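Local coordinates for exodeoxyribonuclease III (Methanosarcina mazei, PDB 5J8N), which probably cleaves DNA at abasic sites and degrades double-stranded DNA from its 3' ends, as a magnesium-dependent member of the AP endonuclease/ExoA family, at residues A[29-34]-A[238-243]; A[123-128]-A[152-157]. The protein carries 3 engineered substitutions. All blocks are in the same frame, centred on the assembly; numbering follows the deposited sequence.

Interaction 1 (A[29-34]-A[238-243])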
# COMPACT_ATOMS: atom_id res chain seq x y z
N HIS A 29 17.93 -6.39 5.07
CA HIS A 29 17.33 -7.75 5.09
C HIS A 29 16.40 -8.01 6.29
O HIS A 29 16.10 -9.15 6.61
CB HIS A 29 18.43 -8.80 5.02
CG HIS A 29 18.85 -9.09 3.62
ND1 HIS A 29 18.45 -10.23 2.97
CD2 HIS A 29 19.51 -8.34 2.72
CE1 HIS A 29 18.91 -10.20 1.74
NE2 HIS A 29 19.56 -9.07 1.56
N ARG A 30 15.99 -6.92 6.93
CA ARG A 30 15.09 -7.02 8.07
C ARG A 30 13.72 -7.58 7.65
O ARG A 30 13.08 -8.32 8.43
CB ARG A 30 14.93 -5.61 8.68
CG ARG A 30 14.18 -5.56 10.00
CD ARG A 30 14.36 -4.16 10.65
NE ARG A 30 13.60 -4.18 11.91
CZ ARG A 30 13.83 -3.37 12.94
NH1 ARG A 30 14.75 -2.41 12.85
NH2 ARG A 30 13.13 -3.49 14.06
N PHE A 31 13.27 -7.30 6.42
CA PHE A 31 11.90 -7.63 6.01
C PHE A 31 11.88 -8.74 4.98
O PHE A 31 12.69 -8.76 4.05
CB PHE A 31 11.20 -6.36 5.50
CG PHE A 31 11.06 -5.36 6.60
CD1 PHE A 31 10.05 -5.53 7.55
CD2 PHE A 31 11.98 -4.34 6.77
CE1 PHE A 31 9.91 -4.65 8.64
CE2 PHE A 31 11.84 -3.45 7.89
CZ PHE A 31 10.81 -3.62 8.80
N ASP A 32 10.93 -9.67 5.14
CA ASP A 32 10.76 -10.74 4.17
C ASP A 32 10.15 -10.24 2.85
O ASP A 32 10.44 -10.78 1.80
CB ASP A 32 9.87 -11.84 4.74
CG ASP A 32 10.49 -12.46 5.97
OD1 ASP A 32 11.41 -13.27 5.81
OD2 ASP A 32 10.10 -12.12 7.09
N ILE A 33 9.30 -9.24 2.95
CA ILE A 33 8.67 -8.63 1.80
C ILE A 33 8.69 -7.16 1.96
O ILE A 33 8.38 -6.64 3.05
CB ILE A 33 7.21 -9.14 1.65
CG1 ILE A 33 7.17 -10.66 1.54
CG2 ILE A 33 6.54 -8.44 0.43
CD1 ILE A 33 5.71 -11.22 1.54
N VAL A 34 9.13 -6.45 0.91
CA VAL A 34 9.15 -4.97 0.91
C VAL A 34 8.34 -4.54 -0.33
O VAL A 34 8.72 -4.87 -1.46
CB VAL A 34 10.59 -4.45 0.79
CG1 VAL A 34 10.60 -2.89 0.69
CG2 VAL A 34 11.46 -4.92 1.96
N SER A 238 2.16 -2.52 12.26
CA SER A 238 3.00 -1.38 12.65
C SER A 238 2.83 -0.22 11.71
O SER A 238 2.51 -0.39 10.54
CB SER A 238 4.49 -1.81 12.63
OG SER A 238 4.71 -2.84 13.57
N ILE A 239 3.19 0.97 12.23
CA ILE A 239 3.48 2.13 11.41
C ILE A 239 4.91 2.49 11.82
O ILE A 239 5.31 2.35 12.96
CB ILE A 239 2.51 3.29 11.65
CG1 ILE A 239 1.09 2.81 11.35
CG2 ILE A 239 2.83 4.48 10.77
CD1 ILE A 239 0.04 3.81 11.85
N TYR A 240 5.68 2.96 10.82
CA TYR A 240 7.11 3.27 11.03
C TYR A 240 7.43 4.76 10.83
O TYR A 240 8.10 5.14 9.85
CB TYR A 240 7.98 2.42 10.04
CG TYR A 240 7.93 0.94 10.29
CD1 TYR A 240 6.91 0.16 9.72
CD2 TYR A 240 8.92 0.32 11.02
CE1 TYR A 240 6.90 -1.23 9.95
CE2 TYR A 240 8.86 -1.05 11.27
CZ TYR A 240 7.87 -1.80 10.70
OH TYR A 240 7.88 -3.20 10.93
N PRO A 241 6.94 5.61 11.71
CA PRO A 241 7.10 7.06 11.51
C PRO A 241 8.56 7.51 11.60
O PRO A 241 8.86 8.65 11.20
CB PRO A 241 6.23 7.67 12.64
CG PRO A 241 6.20 6.61 13.71
CD PRO A 241 6.22 5.30 12.96
N GLU A 242 9.44 6.67 12.09
CA GLU A 242 10.87 7.00 12.19
C GLU A 242 11.57 6.84 10.84
O GLU A 242 12.71 7.27 10.73
CB GLU A 242 11.57 6.16 13.28
CG GLU A 242 11.75 4.65 12.93
CD GLU A 242 10.54 3.74 13.19
OE1 GLU A 242 10.73 2.52 13.28
OE2 GLU A 242 9.39 4.23 13.31
N ILE A 243 10.93 6.28 9.83
CA ILE A 243 11.58 6.09 8.53
C ILE A 243 11.28 7.27 7.62
O ILE A 243 10.11 7.51 7.29
CB ILE A 243 11.15 4.77 7.89
CG1 ILE A 243 11.61 3.63 8.81
CG2 ILE A 243 11.76 4.63 6.44
CD1 ILE A 243 11.29 2.25 8.34
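Phe31 and Tyr240 reach toward each other from opposite directions and meet as an offset edge-to-face aromatic pair, with ring planes at 88° and centroids 5.8 Å apart. Phe31 supplies the edge: its far carbons CE1 and CZ approach the phenol end of the tyrosine, CE1 lying 3.4 Å from Tyr240 OH and Phe31 CZ lying 3.9 Å from Tyr240 CZ. Tyr240 OH lies at the edge of the Phe31 ring, close to its plane. Both side chains set CG beside the backbone N (chi1 -64° for Phe31, -66° for Tyr240), which sends the rings into the gap between segments whose nearest CA atoms, those of Phe31 and Ser238, are 12.7 Å apart.

Further atoms pack round the pair. Arg30 CG lies over one face of Phe31, offset toward the rim, while Asn5 and Ile7 of strand 3-10 also touch this side chain. Tyr240 begins a type I turn closed by the bond from Ile243 N to Tyr240 O, 3.1 Å long. Phe31, shortly before strand 33-37, and Tyr240, just after strand 234-239, thus meet across a mixed sheet of the DNase I-like fold, in which strands 3-10 and 251-256 lie between those two.

Interaction 2 (A[123-128]-A[152-157]); sequences GYKMAF and VNTAHK
A turn of helix 119-141 faces an irregular loop that follows strand 146-149, with the nearest CA atoms, those of Lys125 and Asn153, 9.3 Å apart. One side chain crosses that distance. Lys125 leaves the helix with CG anti to the backbone N (chi1 179°) and stays fully extended, which carries its ammonium group up to the loop. There NZ donates to Asn153 O at 2.8 Å and to Thr154 OG1 at 3.0 Å. The first bond does not use a carbonyl lone pair: the nitrogen stands well above the carbonyl plane, 58° out of it, at a C=O...N angle of 122°. Thr154 turns OG1 to the lysine by setting it beside its own backbone N, and Lys125 CE passes 3.5 Å from the same OG1.

Outside the pair, Glu177 forms a salt bridge with Lys125 NZ, and Tyr129 OH is hydrogen-bonded to both Thr154 OG1 and Val152 O. The side-chain amide of Asn153, predicted to bind magnesium and stabilise the transition state, is held separately by Phe112 O and Asn114; the magnesium ion present, bound by Asn12 and Glu38, is about 7 Å from that side chain.

A buried ammonium thus gains two neutral acceptors and one carboxylate, which would probably keep it charged. Lys125 holds the backbone carbonyl of Asn153 and not the side-chain amide, consistent with a second-shell role behind the predicted active-site residue.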
# COMPACT_ATOMS: atom_id res chain seq x y z
N GLY A 123 -13.77 10.27 -9.82
CA GLY A 123 -14.60 9.23 -10.43
C GLY A 123 -13.76 8.00 -10.70
O GLY A 123 -14.19 6.87 -10.44
N TYR A 124 -12.55 8.22 -11.20
CA TYR A 124 -11.66 7.13 -11.54
C TYR A 124 -11.26 6.39 -10.28
O TYR A 124 -11.22 5.15 -10.26
CB TYR A 124 -10.41 7.69 -12.27
CG TYR A 124 -9.41 6.63 -12.73
CD1 TYR A 124 -9.51 6.08 -14.01
CD2 TYR A 124 -8.36 6.22 -11.93
CE1 TYR A 124 -8.59 5.12 -14.42
CE2 TYR A 124 -7.44 5.28 -12.34
CZ TYR A 124 -7.56 4.74 -13.60
OH TYR A 124 -6.64 3.80 -13.97
N LYS A 125 -10.90 7.13 -9.23
CA LYS A 125 -10.59 6.54 -7.94
C LYS A 125 -11.73 5.63 -7.44
O LYS A 125 -11.48 4.49 -7.03
CB LYS A 125 -10.30 7.64 -6.91
CG LYS A 125 -9.98 7.13 -5.52
CD LYS A 125 -9.75 8.31 -4.58
CE LYS A 125 -9.33 7.78 -3.20
NZ LYS A 125 -9.20 8.92 -2.22
N MET A 126 -12.96 6.13 -7.48
CA MET A 126 -14.09 5.33 -7.00
C MET A 126 -14.31 4.10 -7.90
O MET A 126 -14.64 3.01 -7.40
CB MET A 126 -15.32 6.19 -6.91
CG MET A 126 -15.24 7.35 -5.93
SD MET A 126 -14.82 6.88 -4.23
CE MET A 126 -16.25 5.91 -3.79
N ALA A 127 -14.13 4.26 -9.21
CA ALA A 127 -14.27 3.12 -10.12
C ALA A 127 -13.16 2.08 -9.85
O ALA A 127 -13.37 0.85 -9.90
CB ALA A 127 -14.21 3.61 -11.55
N PHE A 128 -11.94 2.54 -9.58
CA PHE A 128 -10.83 1.65 -9.22
C PHE A 128 -11.17 0.90 -7.95
O PHE A 128 -10.96 -0.31 -7.87
CB PHE A 128 -9.52 2.46 -9.08
CG PHE A 128 -8.30 1.60 -8.93
CD1 PHE A 128 -8.02 1.03 -7.73
CD2 PHE A 128 -7.40 1.44 -10.00
CE1 PHE A 128 -6.89 0.23 -7.55
CE2 PHE A 128 -6.27 0.65 -9.83
CZ PHE A 128 -6.01 0.04 -8.60
N VAL A 152 -3.98 3.74 0.17
CA VAL A 152 -5.40 3.79 -0.17
C VAL A 152 -5.79 5.22 -0.54
O VAL A 152 -6.84 5.45 -1.14
CB VAL A 152 -6.18 3.25 1.06
CG1 VAL A 152 -7.70 3.38 0.88
CG2 VAL A 152 -5.78 1.79 1.30
N ASN A 153 -4.98 6.22 -0.14
CA ASN A 153 -5.28 7.63 -0.43
C ASN A 153 -6.60 8.09 0.19
O ASN A 153 -7.17 9.10 -0.25
CB ASN A 153 -5.24 7.93 -1.95
CG ASN A 153 -3.90 8.49 -2.37
OD1 ASN A 153 -3.41 9.44 -1.77
ND2 ASN A 153 -3.26 7.85 -3.36
N THR A 154 -7.00 7.41 1.29
CA THR A 154 -8.16 7.81 2.08
C THR A 154 -7.90 7.52 3.54
O THR A 154 -7.30 6.45 3.84
CB THR A 154 -9.45 7.03 1.62
OG1 THR A 154 -9.72 7.35 0.25
CG2 THR A 154 -10.68 7.43 2.44
N ALA A 155 -8.28 8.45 4.42
CA ALA A 155 -8.28 8.22 5.87
C ALA A 155 -9.67 7.73 6.23
O ALA A 155 -10.66 8.41 5.98
CB ALA A 155 -7.94 9.56 6.61
N HIS A 156 -9.74 6.53 6.84
CA HIS A 156 -11.03 5.86 6.97
C HIS A 156 -11.97 6.61 7.90
O HIS A 156 -13.14 6.90 7.55
CB HIS A 156 -10.78 4.44 7.47
CG HIS A 156 -12.00 3.60 7.52
ND1 HIS A 156 -12.03 2.38 8.16
CD2 HIS A 156 -13.25 3.80 7.03
CE1 HIS A 156 -13.24 1.86 8.06
NE2 HIS A 156 -14.00 2.71 7.38
N LYS A 157 -11.51 6.92 9.11
CA LYS A 157 -12.34 7.47 10.19
C LYS A 157 -11.73 8.78 10.67
O LYS A 157 -10.58 9.11 10.33
CB LYS A 157 -12.49 6.47 11.37
CG LYS A 157 -13.11 5.15 10.95
CD LYS A 157 -13.13 4.16 12.12
CE LYS A 157 -13.69 2.80 11.75
NZ LYS A 157 -15.18 2.79 11.83

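How the interactions relate
Interactions 1 and 2 lie on opposite sides of the chain's centre, their centres 24 Å apart and their nearest atoms about 11 Å apart, without touching. Along the sequence, residues 123-157, which hold interaction 2, all come between the two segments of interaction 1. Each belongs to a different layer: interaction 1 to the six-stranded mixed sheet, and interaction 2 to helix 119-141 and the loop after strand 146-149, a strand of the seven-stranded sheet. Within one DNase I-like fold, the example contrasts an aromatic contact between loops flanking two strands of one sheet with a polar one that ties a helix to a loop of the predicted catalytic site.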